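Local coordinates for protein probable acetyltransferase (Thermus thermophilus, PDB 3EXN) that binds acetyl-coenzyme A and probably transfers its acyl group to an acceptor, as a member of the GCN5-related N-acetyltransferase family, at residues 47-50 with 51-55; 67-71 with 72-76. All coordinates share one frame; numbering follows the deposited sequence.

Contact 1: residues 47-50 with 51-55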
ATOM      1  N   GLU A  47       8.335 -17.829  -0.260  1.00  9.42           N
ATOM      2  CA  GLU A  47       7.274 -18.667  -0.829  1.00  9.74           C
ATOM      3  C   GLU A  47       5.907 -18.018  -0.684  1.00  9.31           C
ATOM      4  O   GLU A  47       5.138 -18.017  -1.644  1.00  7.96           O
ATOM      5  CB  GLU A  47       7.276 -20.046  -0.172  1.00 11.03           C
ATOM      6  CG  GLU A  47       8.636 -20.751  -0.246  1.00 14.27           C
ATOM      7  CD  GLU A  47       9.554 -20.545   0.996  1.00 20.49           C
ATOM      8  OE1 GLU A  47      10.185 -19.454   1.118  1.00 20.12           O
ATOM      9  OE2 GLU A  47       9.686 -21.508   1.834  1.00 24.09           O
ATOM     10  N   ASP A  48       5.639 -17.436   0.499  1.00  8.35           N
ATOM     11  CA  ASP A  48       4.424 -16.625   0.739  1.00  8.63           C
ATOM     12  C   ASP A  48       4.303 -15.461  -0.287  1.00  7.24           C
ATOM     13  O   ASP A  48       3.225 -15.196  -0.832  1.00  7.37           O
ATOM     14  CB  ASP A  48       4.452 -15.930   2.149  1.00  9.40           C
ATOM     15  CG  ASP A  48       4.309 -16.888   3.380  1.00 14.68           C
ATOM     16  OD1 ASP A  48       3.798 -18.026   3.297  1.00 12.96           O
ATOM     17  OD2 ASP A  48       4.676 -16.413   4.509  1.00 19.35           O
ATOM     18  N   VAL A  49       5.396 -14.729  -0.500  1.00  6.10           N
ATOM     19  CA  VAL A  49       5.361 -13.507  -1.402  1.00  6.07           C
ATOM     20  C   VAL A  49       5.057 -13.948  -2.855  1.00  5.59           C
ATOM     21  O   VAL A  49       4.190 -13.375  -3.577  1.00  6.39           O
ATOM     22  CB  VAL A  49       6.666 -12.744  -1.324  1.00  4.92           C
ATOM     23  CG1 VAL A  49       6.679 -11.644  -2.406  1.00  5.21           C
ATOM     24  CG2 VAL A  49       6.849 -12.113   0.117  1.00  6.65           C
ATOM     25  N   VAL A  50       5.701 -15.040  -3.269  1.00  4.72           N
ATOM     26  CA  VAL A  50       5.419 -15.601  -4.597  1.00  5.73           C
ATOM     27  C   VAL A  50       3.944 -15.941  -4.736  1.00  6.48           C
ATOM     28  O   VAL A  50       3.307 -15.519  -5.701  1.00  6.42           O
ATOM     29  CB  VAL A  50       6.300 -16.828  -4.888  1.00  6.31           C
ATOM     30  CG1 VAL A  50       5.797 -17.594  -6.167  1.00  4.93           C
ATOM     31  CG2 VAL A  50       7.783 -16.368  -4.985  1.00  3.43           C
ATOM     32  N   ARG A  51       3.401 -16.689  -3.776  1.00  5.70           N
ATOM     33  CA  ARG A  51       1.998 -17.073  -3.821  1.00  6.70           C
ATOM     34  C   ARG A  51       1.079 -15.829  -3.919  1.00  6.35           C
ATOM     35  O   ARG A  51       0.151 -15.785  -4.722  1.00  7.11           O
ATOM     36  CB  ARG A  51       1.684 -17.928  -2.604  1.00  7.98           C
ATOM     37  CG  ARG A  51       0.296 -18.413  -2.484  1.00 13.00           C
ATOM     38  CD  ARG A  51       0.197 -19.348  -1.300  1.00 16.48           C
ATOM     39  NE  ARG A  51       1.178 -20.441  -1.395  1.00 22.56           N
ATOM     40  CZ  ARG A  51       2.200 -20.679  -0.557  1.00 25.04           C
ATOM     41  NH1 ARG A  51       2.431 -19.917   0.518  1.00 26.37           N
ATOM     42  NH2 ARG A  51       3.001 -21.722  -0.795  1.00 25.91           N
ATOM     43  N   ASP A  52       1.353 -14.820  -3.112  1.00  6.12           N
ATOM     44  CA  ASP A  52       0.554 -13.613  -3.104  1.00  7.05           C
ATOM     45  C   ASP A  52       0.628 -12.857  -4.443  1.00  7.06           C
ATOM     46  O   ASP A  52      -0.356 -12.341  -4.903  1.00  6.74           O
ATOM     47  CB  ASP A  52       0.972 -12.753  -1.910  1.00  7.67           C
ATOM     48  CG  ASP A  52       0.447 -13.309  -0.570  1.00 10.49           C
ATOM     49  OD1 ASP A  52      -0.453 -14.196  -0.566  1.00 13.50           O
ATOM     50  OD2 ASP A  52       0.920 -12.863   0.487  1.00 14.45           O
ATOM     51  N   LEU A  53       1.808 -12.790  -5.054  1.00  6.39           N
ATOM     52  CA  LEU A  53       1.944 -12.186  -6.376  1.00  6.22           C
ATOM     53  C   LEU A  53       1.240 -12.964  -7.487  1.00  6.80           C
ATOM     54  O   LEU A  53       0.673 -12.367  -8.398  1.00  7.40           O
ATOM     55  CB  LEU A  53       3.415 -11.928  -6.708  1.00  5.64           C
ATOM     56  CG  LEU A  53       4.110 -10.865  -5.857  1.00  5.86           C
ATOM     57  CD1 LEU A  53       5.575 -10.838  -6.160  1.00  5.40           C
ATOM     58  CD2 LEU A  53       3.446  -9.440  -6.012  1.00  8.17           C
ATOM     59  N   GLN A  54       1.193 -14.282  -7.375  1.00  7.99           N
ATOM     60  CA  GLN A  54       0.483 -15.115  -8.377  1.00  8.08           C
ATOM     61  C   GLN A  54      -1.019 -14.859  -8.332  1.00  6.87           C
ATOM     62  O   GLN A  54      -1.702 -14.785  -9.381  1.00  5.88           O
ATOM     63  CB  GLN A  54       0.796 -16.584  -8.136  1.00  8.23           C
ATOM     64  CG  GLN A  54       2.231 -16.929  -8.417  1.00  8.63           C
ATOM     65  CD  GLN A  54       2.627 -18.348  -8.015  1.00 11.47           C
ATOM     66  OE1 GLN A  54       2.035 -18.970  -7.119  1.00 10.98           O
ATOM     67  NE2 GLN A  54       3.641 -18.853  -8.671  1.00 11.28           N
ATOM     68  N   THR A  55      -1.510 -14.705  -7.114  1.00  7.33           N
ATOM     69  CA  THR A  55      -2.896 -14.388  -6.865  1.00  7.24           C
ATOM     70  C   THR A  55      -3.267 -13.033  -7.466  1.00  7.69           C
ATOM     71  O   THR A  55      -4.303 -12.916  -8.106  1.00  8.21           O
ATOM     72  CB  THR A  55      -3.261 -14.444  -5.342  1.00  8.09           C
ATOM     73  OG1 THR A  55      -3.042 -15.775  -4.833  1.00 10.70           O
ATOM     74  CG2 THR A  55      -4.696 -14.089  -5.173  1.00  6.23           C
TER
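Residues 47-50 and 51-55 are successive turns of helix 46-57, joined by four i to i+4 backbone bonds. Arg51 N bonds to Glu47 O at 3.1 Å, and Leu53 N to Val49 O at 2.9 Å. The pairs Asp52 with Asp48 and Gln54 with Val50 continue the pattern. On the outer side, Asp48 OD1 meets Arg51 NH1 at 3.6 Å, a long salt bridge. The carboxylate oxygen lies at the guanidinium edge, in its plane, but the two flat groups are turned 66° apart. Arg51 leaves the helix with CG anti to the backbone N (chi1 -180°), then bends at chi3. This folds the guanidinium back over Glu47 O, which sits above one face. Gln54 stretches obliquely across Val50, its NE2 3.5 Å from Val50 CG1. Thr55 OG1 and Thr55 N both donate to Arg51 O, from opposite faces of its plane. On the inner side, Val49 and Leu53 lie side by side, with CG1 of Val49 4.0 Å from CD1 of Leu53. Val49 rests on Leu25 and Phe29, and Leu53 on Ala22. The arrangement is that of an amphipathic alpha helix, packed here against helix 22-30 of the GNAT fold.

Contact 2: residues 67-71 with 72-76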
ATOM      1  N   LEU A  67       7.623   0.559  -5.320  1.00  6.00           N
ATOM      2  CA  LEU A  67       7.949   2.004  -5.274  1.00  5.43           C
ATOM      3  C   LEU A  67       9.436   2.175  -5.345  1.00  6.54           C
ATOM      4  O   LEU A  67      10.171   1.584  -4.551  1.00  6.51           O
ATOM      5  CB  LEU A  67       7.322   2.665  -4.034  1.00  5.41           C
ATOM      6  CG  LEU A  67       5.832   2.423  -3.800  1.00  3.80           C
ATOM      7  CD1 LEU A  67       5.357   3.128  -2.518  1.00  7.84           C
ATOM      8  CD2 LEU A  67       4.988   2.863  -4.976  1.00  5.13           C
ATOM      9  N   PHE A  68       9.892   2.902  -6.374  1.00  6.26           N
ATOM     10  CA  PHE A  68      11.318   2.985  -6.671  1.00  6.20           C
ATOM     11  C   PHE A  68      11.820   4.401  -6.542  1.00  5.35           C
ATOM     12  O   PHE A  68      11.198   5.336  -7.013  1.00  5.89           O
ATOM     13  CB  PHE A  68      11.653   2.465  -8.084  1.00  6.49           C
ATOM     14  CG  PHE A  68      11.786   0.946  -8.176  1.00  7.61           C
ATOM     15  CD1 PHE A  68      12.975   0.292  -7.842  1.00  7.93           C
ATOM     16  CD2 PHE A  68      10.720   0.185  -8.644  1.00  9.22           C
ATOM     17  CE1 PHE A  68      13.097  -1.108  -7.945  1.00  7.07           C
ATOM     18  CE2 PHE A  68      10.830  -1.245  -8.792  1.00  8.55           C
ATOM     19  CZ  PHE A  68      11.997  -1.887  -8.419  1.00 10.27           C
ATOM     20  N   LEU A  69      12.991   4.531  -5.953  1.00  5.55           N
ATOM     21  CA  LEU A  69      13.798   5.773  -6.135  1.00  5.82           C
ATOM     22  C   LEU A  69      15.004   5.356  -6.965  1.00  7.13           C
ATOM     23  O   LEU A  69      15.946   4.731  -6.453  1.00  6.98           O
ATOM     24  CB  LEU A  69      14.210   6.375  -4.798  1.00  6.18           C
ATOM     25  CG  LEU A  69      13.141   7.126  -3.990  1.00  6.11           C
ATOM     26  CD1 LEU A  69      13.694   7.552  -2.646  1.00  8.66           C
ATOM     27  CD2 LEU A  69      12.533   8.319  -4.741  1.00  6.14           C
ATOM     28  N   GLY A  70      14.974   5.693  -8.251  1.00  7.67           N
ATOM     29  CA  GLY A  70      15.978   5.189  -9.198  1.00  8.90           C
ATOM     30  C   GLY A  70      15.860   3.673  -9.253  1.00  9.01           C
ATOM     31  O   GLY A  70      14.783   3.170  -9.536  1.00  9.17           O
ATOM     32  N   GLN A  71      16.953   2.968  -8.943  1.00  9.76           N
ATOM     33  CA  GLN A  71      16.986   1.493  -8.910  1.00 11.47           C
ATOM     34  C   GLN A  71      16.656   0.857  -7.567  1.00 10.78           C
ATOM     35  O   GLN A  71      16.652  -0.377  -7.441  1.00 10.21           O
ATOM     36  CB  GLN A  71      18.383   0.987  -9.310  1.00 12.65           C
ATOM     37  CG  GLN A  71      18.709   1.267 -10.734  1.00 16.51           C
ATOM     38  CD  GLN A  71      17.714   0.620 -11.664  1.00 21.09           C
ATOM     39  OE1 GLN A  71      16.760   1.269 -12.111  1.00 26.42           O
ATOM     40  NE2 GLN A  71      17.907  -0.677 -11.948  1.00 23.54           N
ATOM     41  N   GLU A  72      16.400   1.678  -6.557  1.00 10.04           N
ATOM     42  CA  GLU A  72      16.232   1.155  -5.216  1.00 10.01           C
ATOM     43  C   GLU A  72      14.764   0.994  -4.887  1.00  8.01           C
ATOM     44  O   GLU A  72      14.023   1.972  -4.947  1.00  7.67           O
ATOM     45  CB  GLU A  72      16.904   2.088  -4.210  1.00 10.08           C
ATOM     46  CG  GLU A  72      17.067   1.463  -2.805  1.00 12.40           C
ATOM     47  CD  GLU A  72      18.064   0.289  -2.746  1.00 15.32           C
ATOM     48  OE1 GLU A  72      18.909   0.131  -3.663  1.00 16.80           O
ATOM     49  OE2 GLU A  72      17.997  -0.486  -1.762  1.00 17.06           O
ATOM     50  N   PRO A  73      14.329  -0.245  -4.548  1.00  7.40           N
ATOM     51  CA  PRO A  73      12.941  -0.452  -4.122  1.00  7.06           C
ATOM     52  C   PRO A  73      12.760   0.029  -2.700  1.00  6.62           C
ATOM     53  O   PRO A  73      13.444  -0.490  -1.786  1.00  7.45           O
ATOM     54  CB  PRO A  73      12.763  -1.960  -4.204  1.00  6.95           C
ATOM     55  CG  PRO A  73      14.106  -2.521  -4.090  1.00  9.49           C
ATOM     56  CD  PRO A  73      15.124  -1.487  -4.469  1.00  7.86           C
ATOM     57  N   VAL A  74      11.842   0.978  -2.502  1.00  6.09           N
ATOM     58  CA  VAL A  74      11.684   1.657  -1.229  1.00  4.70           C
ATOM     59  C   VAL A  74      10.257   1.587  -0.685  1.00  4.59           C
ATOM     60  O   VAL A  74       9.946   2.195   0.330  1.00  4.44           O
ATOM     61  CB  VAL A  74      12.110   3.181  -1.288  1.00  4.88           C
ATOM     62  CG1 VAL A  74      13.561   3.319  -1.706  1.00  6.13           C
ATOM     63  CG2 VAL A  74      11.193   3.977  -2.224  1.00  5.58           C
ATOM     64  N   GLY A  75       9.416   0.784  -1.307  1.00  3.69           N
ATOM     65  CA  GLY A  75       8.068   0.585  -0.757  1.00  2.97           C
ATOM     66  C   GLY A  75       7.202  -0.225  -1.680  1.00  2.76           C
ATOM     67  O   GLY A  75       7.669  -0.749  -2.711  1.00  2.30           O
ATOM     68  N   TYR A  76       5.920  -0.286  -1.324  1.00  2.80           N
ATOM     69  CA  TYR A  76       4.945  -1.148  -1.988  1.00  3.63           C
ATOM     70  C   TYR A  76       3.568  -0.527  -1.803  1.00  3.04           C
ATOM     71  O   TYR A  76       3.270  -0.029  -0.725  1.00  4.28           O
ATOM     72  CB  TYR A  76       4.976  -2.541  -1.382  1.00  3.12           C
ATOM     73  CG  TYR A  76       4.009  -3.503  -2.001  1.00  3.58           C
ATOM     74  CD1 TYR A  76       4.154  -3.909  -3.325  1.00  4.13           C
ATOM     75  CD2 TYR A  76       2.952  -4.049  -1.249  1.00  5.04           C
ATOM     76  CE1 TYR A  76       3.262  -4.827  -3.918  1.00  4.42           C
ATOM     77  CE2 TYR A  76       2.068  -4.955  -1.826  1.00  7.12           C
ATOM     78  CZ  TYR A  76       2.220  -5.335  -3.177  1.00  4.64           C
ATOM     79  OH  TYR A  76       1.321  -6.240  -3.735  1.00  6.71           O
TER
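Residues 67-71 and 72-76 form the end of an antiparallel hairpin, closed by a type II' turn from Leu69 to Glu72, with Gly70 at positive phi. Leu69 N bonds to Glu72 O at 2.9 Å, and Glu72 N returns to Leu69 O. Further along, Val74 and Gly75 both face Leu67 in a classic beta bulge. Val74 N gives Leu67 O a nearly straight bond of 2.7 Å (177°), while the one from Gly75 N is weak. Phe68 and Pro73 share one face of the sheet. The ring has CG anti to the carbonyl carbon (chi1 -82°), which carries it beside the facing strand. Its CE1 comes 3.9 Å from Pro73 CB, and its CD1 lies 3.5 Å from Glu72 O. Leu24 and Val28 of helix 22-30 pack on Phe68 and Pro73, respectively. With an alanine at Phe68, a gap would probably open beside Pro73, and Leu24 would lose its aromatic partner. Leu69, on the opposite face, meets the bulge residue Val74 at about a right angle, with Leu69 CG 4.1 Å from Val74 CG2. Leu67 packs its CD1 3.7 Å from Tyr76 N and also touches Leu94 and Ile96, both acetyl-CoA-binding residues. Glu72 turns its carboxylate to Arg97 and Arg27. Here backbone bonds set the register, apolar side chains pack on both faces, and the one acidic group is probably kept ionised by its two arginines.

How the contacts relate
Contact 1 is partly buried, and half of its eight touching residues are exposed; contact 2 is mostly buried, with exposure chiefly at its turn. The first stays within helix 46-57, while the second joins strands 62-69 and 72-81, which follow next in the chain. Their centres are about 19 Å apart and they do not touch. Helix 22-30 lies against both: its Leu25 meets Val49 of contact 1 and Tyr76 of contact 2. In contact 1 the charged pair belongs to the helix itself and is long. In contact 2 the acid finds its arginines outside the hairpin. Contact 2 borders residues that bind acetyl-CoA, whereas contact 1 is away from the annotated sites.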